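Metallo-beta-lactamase family protein (Staphylococcus aureus, PDB 3R2U) is of unknown detailed function but probably acts as an iron-dependent metallo-beta-lactamase-fold enzyme, as in persulfide dioxygenases that carry rhodanese-like domains. Local coordinates at residues Arg90-Ala93 / Ile94-Ala98; Gly310-Ile313 / Glu314-Asn318. All blocks are in the same frame, centred on the assembly; numbering follows the deposited sequence. Where two conformers were deposited one is given.

In the fold
From the N terminus the chain reaches contact 1 first, in the metallo-beta-lactamase part. There Arg90-Ala93 and Ile94-Ala98 cover most of helix 89-96 and its exit toward strand 99-103, the helical link of a beta-alpha-beta unit that starts with strand 72-77. More than two hundred residues later, contact 2 closes the turn between helix 305-310 and strand 317-318, an edge strand of the four-stranded parallel sheet near the end of the model. Both contacts are local, and they neither nest nor cross: contact 1 is finished before contact 2 begins. Their centres lie about 41 Å apart and their nearest atoms about 28 Å, so the two do not touch.

Contact 1: Arg90-Ala93 / Ile94-Ala98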
loop_
_atom_site.group_PDB
_atom_site.type_symbol
_atom_site.label_atom_id
_atom_site.label_comp_id
_atom_site.label_asym_id
_atom_site.label_seq_id
_atom_site.Cartn_x
_atom_site.Cartn_y
_atom_site.Cartn_z
ATOM N N ARG A 90 -18.235 1.484 -22.554
ATOM C CA ARG A 90 -18.413 0.177 -23.157
ATOM C C ARG A 90 -17.990 -0.918 -22.165
ATOM O O ARG A 90 -18.602 -1.980 -22.109
ATOM C CB ARG A 90 -17.633 0.067 -24.468
ATOM C CG ARG A 90 -18.192 0.947 -25.612
ATOM C CD ARG A 90 -17.337 0.792 -26.854
ATOM N NE ARG A 90 -17.732 1.685 -27.942
ATOM C CZ ARG A 90 -17.418 2.978 -28.017
ATOM N NH1 ARG A 90 -17.817 3.689 -29.059
ATOM N NH2 ARG A 90 -16.721 3.569 -27.053
ATOM N N ASP A 91 -16.948 -0.651 -21.382
ATOM C CA ASP A 91 -16.482 -1.607 -20.362
ATOM C C ASP A 91 -17.589 -1.825 -19.329
ATOM O O ASP A 91 -17.789 -2.951 -18.846
ATOM C CB ASP A 91 -15.203 -1.121 -19.647
ATOM C CG ASP A 91 -13.941 -1.261 -20.501
ATOM O OD1 ASP A 91 -13.897 -0.748 -21.655
ATOM O OD2 ASP A 91 -12.962 -1.877 -19.974
ATOM N N VAL A 92 -18.304 -0.750 -18.985
ATOM C CA VAL A 92 -19.402 -0.862 -18.019
ATOM C C VAL A 92 -20.503 -1.804 -18.538
ATOM O O VAL A 92 -20.948 -2.696 -17.830
ATOM C CB VAL A 92 -20.013 0.505 -17.672
ATOM C CG1 VAL A 92 -21.325 0.331 -16.890
ATOM C CG2 VAL A 92 -19.013 1.325 -16.898
ATOM N N ALA A 93 -20.916 -1.600 -19.783
ATOM C CA ALA A 93 -21.950 -2.399 -20.411
ATOM C C ALA A 93 -21.525 -3.867 -20.511
ATOM O O ALA A 93 -22.302 -4.776 -20.214
ATOM C CB ALA A 93 -22.253 -1.838 -21.830
ATOM N N ILE A 94 -20.281 -4.093 -20.922
ATOM C CA ILE A 94 -19.777 -5.454 -21.110
ATOM C C ILE A 94 -19.390 -6.183 -19.801
ATOM O O ILE A 94 -19.784 -7.326 -19.591
ATOM C CB ILE A 94 -18.585 -5.470 -22.089
ATOM C CG1 ILE A 94 -19.053 -5.000 -23.483
ATOM C CG2 ILE A 94 -17.970 -6.888 -22.168
ATOM C CD1 ILE A 94 -17.915 -4.794 -24.478
ATOM N N LYS A 95 -18.663 -5.522 -18.909
ATOM C CA LYS A 95 -18.193 -6.213 -17.697
ATOM C C LYS A 95 -19.240 -6.284 -16.624
ATOM O O LYS A 95 -19.294 -7.270 -15.894
ATOM C CB LYS A 95 -16.930 -5.543 -17.126
ATOM C CG LYS A 95 -15.689 -5.636 -18.018
ATOM C CD LYS A 95 -14.475 -5.077 -17.300
ATOM C CE LYS A 95 -13.192 -5.158 -18.108
ATOM N NZ LYS A 95 -12.056 -4.640 -17.272
ATOM N N LEU A 96 -20.062 -5.235 -16.509
ATOM C CA LEU A 96 -21.053 -5.166 -15.449
ATOM C C LEU A 96 -22.494 -5.446 -15.919
ATOM O O LEU A 96 -23.415 -5.447 -15.099
ATOM C CB LEU A 96 -20.973 -3.796 -14.754
ATOM C CG LEU A 96 -19.610 -3.367 -14.207
ATOM C CD1 LEU A 96 -19.748 -2.054 -13.430
ATOM C CD2 LEU A 96 -18.987 -4.437 -13.310
ATOM N N ASN A 97 -22.688 -5.671 -17.222
ATOM C CA ASN A 97 -24.016 -5.903 -17.779
ATOM C C ASN A 97 -24.971 -4.773 -17.356
ATOM O O ASN A 97 -26.135 -4.998 -17.077
ATOM C CB ASN A 97 -24.562 -7.271 -17.342
ATOM C CG ASN A 97 -25.774 -7.701 -18.138
ATOM O OD1 ASN A 97 -25.803 -7.586 -19.360
ATOM N ND2 ASN A 97 -26.771 -8.238 -17.449
ATOM N N ALA A 98 -24.456 -3.555 -17.304
ATOM C CA ALA A 98 -25.257 -2.406 -16.914
ATOM C C ALA A 98 -25.915 -1.764 -18.132
ATOM O O ALA A 98 -25.483 -1.966 -19.283
ATOM C CB ALA A 98 -24.377 -1.380 -16.204
HETATM O O HOH W 1 -12.786 -1.943 -17.063
HETATM O O HOH W 2 -24.983 -4.162 -20.732
#
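Asp91 and Lys95, one helical turn apart, are joined at both backbone and side chain. Lys95 N donates to Asp91 O at 2.7 Å, with 162° at the hydrogen, and Ile94 N makes the matching bond to Arg90 O at 2.9 Å. Leu96 N reaches Val92 O at 3.0 Å, but with a more bent 143° at the hydrogen. The two charged side chains run alongside each other, pointing the same way. Their direct salt bridge is long, 4.0 Å from Asp91 OD2 to Lys95 NZ; a water bridges the gap, donating to OD2 and accepting from NZ. Both ends have stronger partners in the same chain, Tyr284 N for Asp91 and Tyr284 O for Lys95, and Lys95 also bonds Thr288 of the second subunit.

Asn97, with a positive phi, leaves helical geometry and turns the chain toward strand 99-103. A second water ties the exit together by donating to Ala93 O at 2.8 Å and Ala98 O at 2.7 Å. Val92 holds CG1 anti to its backbone N (chi1 169°), which brings that methyl to 3.6 Å from Ala98 CB; farther out the side chain packs on Ala76 and Ile100 of the flanking strands. Opposite charges alone thus do little here: water and the Tyr284 backbone mainly hold the pair, whose lysine reaches the second subunit.

Contact 2: Gly310-Ile313 / Glu314-Asn318; sequences GGHI and EGTIN
Ile313 O takes two hydrogen bonds from Thr316. The hydroxyl comes first: Thr316 OG1 donates to Ile313 O at 2.6 Å, lying in the carbonyl plane. Thr316 N adds a longer bond to Ile313 O, 3.3 Å, from a position tilted out of that plane. With OG1 between its own backbone N and carbonyl carbon (chi1 64°), the hydroxyl lands on the same oxygen that the N-H reaches, while CG2 turns to within 4.0 Å of Ile313 CB. On the neighbouring residues, His312 NE2 makes a weak bond to Glu314 OE1 at 3.1 Å. The glutamate chain bends at chi2 (-66°) to bring that oxygen back, and ring and carboxylate planes are 48° apart. One water donates to both His312 O and Glu314 OE1; another accepts from Ile313 N and donates to Thr316 OG1 at 3.3 Å.

The backbone here is a type II beta turn from Ile313 to Thr316. Gly315 takes the positive phi of the third position, as glycine commonly does in type II turns. His-Ile-x-Gly leading into a short strand recurs in rhodanese-like domains, and the four-stranded parallel sheet beyond the turn is consistent with such a fold.

Tyr308, on helix 305-310, positions the histidine: its ring stacks with that of His312, and its carbonyl oxygen is hydrogen-bonded to His312 ND1. The Tyr308 hydroxyl also bonds Thr316 O. Past the turn, Ile317 enters the sheet through backbone bonds to Thr299 and Asp301, while Asn318 ND2 bonds the carbonyl oxygens of Asp301 and Arg303.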
loop_
_atom_site.group_PDB
_atom_site.type_symbol
_atom_site.label_atom_id
_atom_site.label_comp_id
_atom_site.label_asym_id
_atom_site.label_seq_id
_atom_site.Cartn_x
_atom_site.Cartn_y
_atom_site.Cartn_z
ATOM N N GLY A 310 20.583 15.844 -14.590
ATOM C CA GLY A 310 21.742 15.273 -13.917
ATOM C C GLY A 310 22.364 14.104 -14.675
ATOM O O GLY A 310 23.540 13.833 -14.517
ATOM N N GLY A 311 21.579 13.411 -15.494
ATOM C CA GLY A 311 22.091 12.274 -16.269
ATOM C C GLY A 311 20.979 11.507 -16.977
ATOM O O GLY A 311 20.023 11.097 -16.346
ATOM N N HIS A 312 21.098 11.326 -18.292
ATOM C CA HIS A 312 20.089 10.600 -19.053
ATOM C C HIS A 312 20.682 10.056 -20.338
ATOM O O HIS A 312 21.787 10.424 -20.715
ATOM C CB HIS A 312 18.913 11.522 -19.395
ATOM C CG HIS A 312 19.259 12.620 -20.353
ATOM N ND1 HIS A 312 19.704 13.859 -19.942
ATOM C CD2 HIS A 312 19.217 12.667 -21.707
ATOM C CE1 HIS A 312 19.931 14.616 -21.001
ATOM N NE2 HIS A 312 19.638 13.918 -22.084
ATOM N N ILE A 313 19.921 9.207 -21.021
ATOM C CA ILE A 313 20.348 8.622 -22.295
ATOM C C ILE A 313 19.828 9.442 -23.453
ATOM O O ILE A 313 18.651 9.811 -23.479
ATOM C CB ILE A 313 19.811 7.199 -22.480
ATOM C CG1 ILE A 313 20.292 6.295 -21.351
ATOM C CG2 ILE A 313 20.280 6.630 -23.831
ATOM C CD1 ILE A 313 19.756 4.898 -21.462
ATOM N N GLU A 314 20.696 9.715 -24.427
ATOM C CA GLU A 314 20.284 10.493 -25.597
ATOM C C GLU A 314 19.207 9.746 -26.353
ATOM O O GLU A 314 19.154 8.516 -26.339
ATOM C CB GLU A 314 21.479 10.826 -26.506
ATOM C CG GLU A 314 22.366 11.922 -25.938
ATOM C CD GLU A 314 21.656 13.280 -25.875
ATOM O OE1 GLU A 314 21.244 13.702 -24.764
ATOM O OE2 GLU A 314 21.473 13.904 -26.945
ATOM N N GLY A 315 18.320 10.493 -26.988
ATOM C CA GLY A 315 17.207 9.887 -27.719
ATOM C C GLY A 315 15.958 9.697 -26.862
ATOM O O GLY A 315 14.851 9.566 -27.392
ATOM N N THR A 316 16.103 9.684 -25.544
ATOM C CA THR A 316 14.940 9.535 -24.682
ATOM C C THR A 316 14.278 10.893 -24.504
ATOM O O THR A 316 14.916 11.918 -24.667
ATOM C CB THR A 316 15.306 8.935 -23.311
ATOM O OG1 THR A 316 16.167 9.832 -22.600
ATOM C CG2 THR A 316 15.997 7.595 -23.501
ATOM N N ILE A 317 12.978 10.896 -24.229
ATOM C CA ILE A 317 12.254 12.127 -23.995
ATOM C C ILE A 317 11.840 12.143 -22.517
ATOM O O ILE A 317 11.251 11.186 -22.005
ATOM C CB ILE A 317 11.025 12.217 -24.923
ATOM C CG1 ILE A 317 11.503 12.281 -26.386
ATOM C CG2 ILE A 317 10.169 13.428 -24.568
ATOM C CD1 ILE A 317 10.415 12.047 -27.397
ATOM N N ASN A 318 12.163 13.221 -21.829
ATOM C CA ASN A 318 11.807 13.331 -20.418
ATOM C C ASN A 318 10.357 13.718 -20.257
ATOM O O ASN A 318 9.948 14.771 -20.718
ATOM C CB ASN A 318 12.682 14.390 -19.745
ATOM C CG ASN A 318 12.475 14.486 -18.240
ATOM O OD1 ASN A 318 12.671 15.551 -17.670
ATOM N ND2 ASN A 318 12.096 13.384 -17.590
HETATM O O HOH W 3 23.003 12.493 -22.380
HETATM O O HOH W 4 17.398 8.535 -19.874
#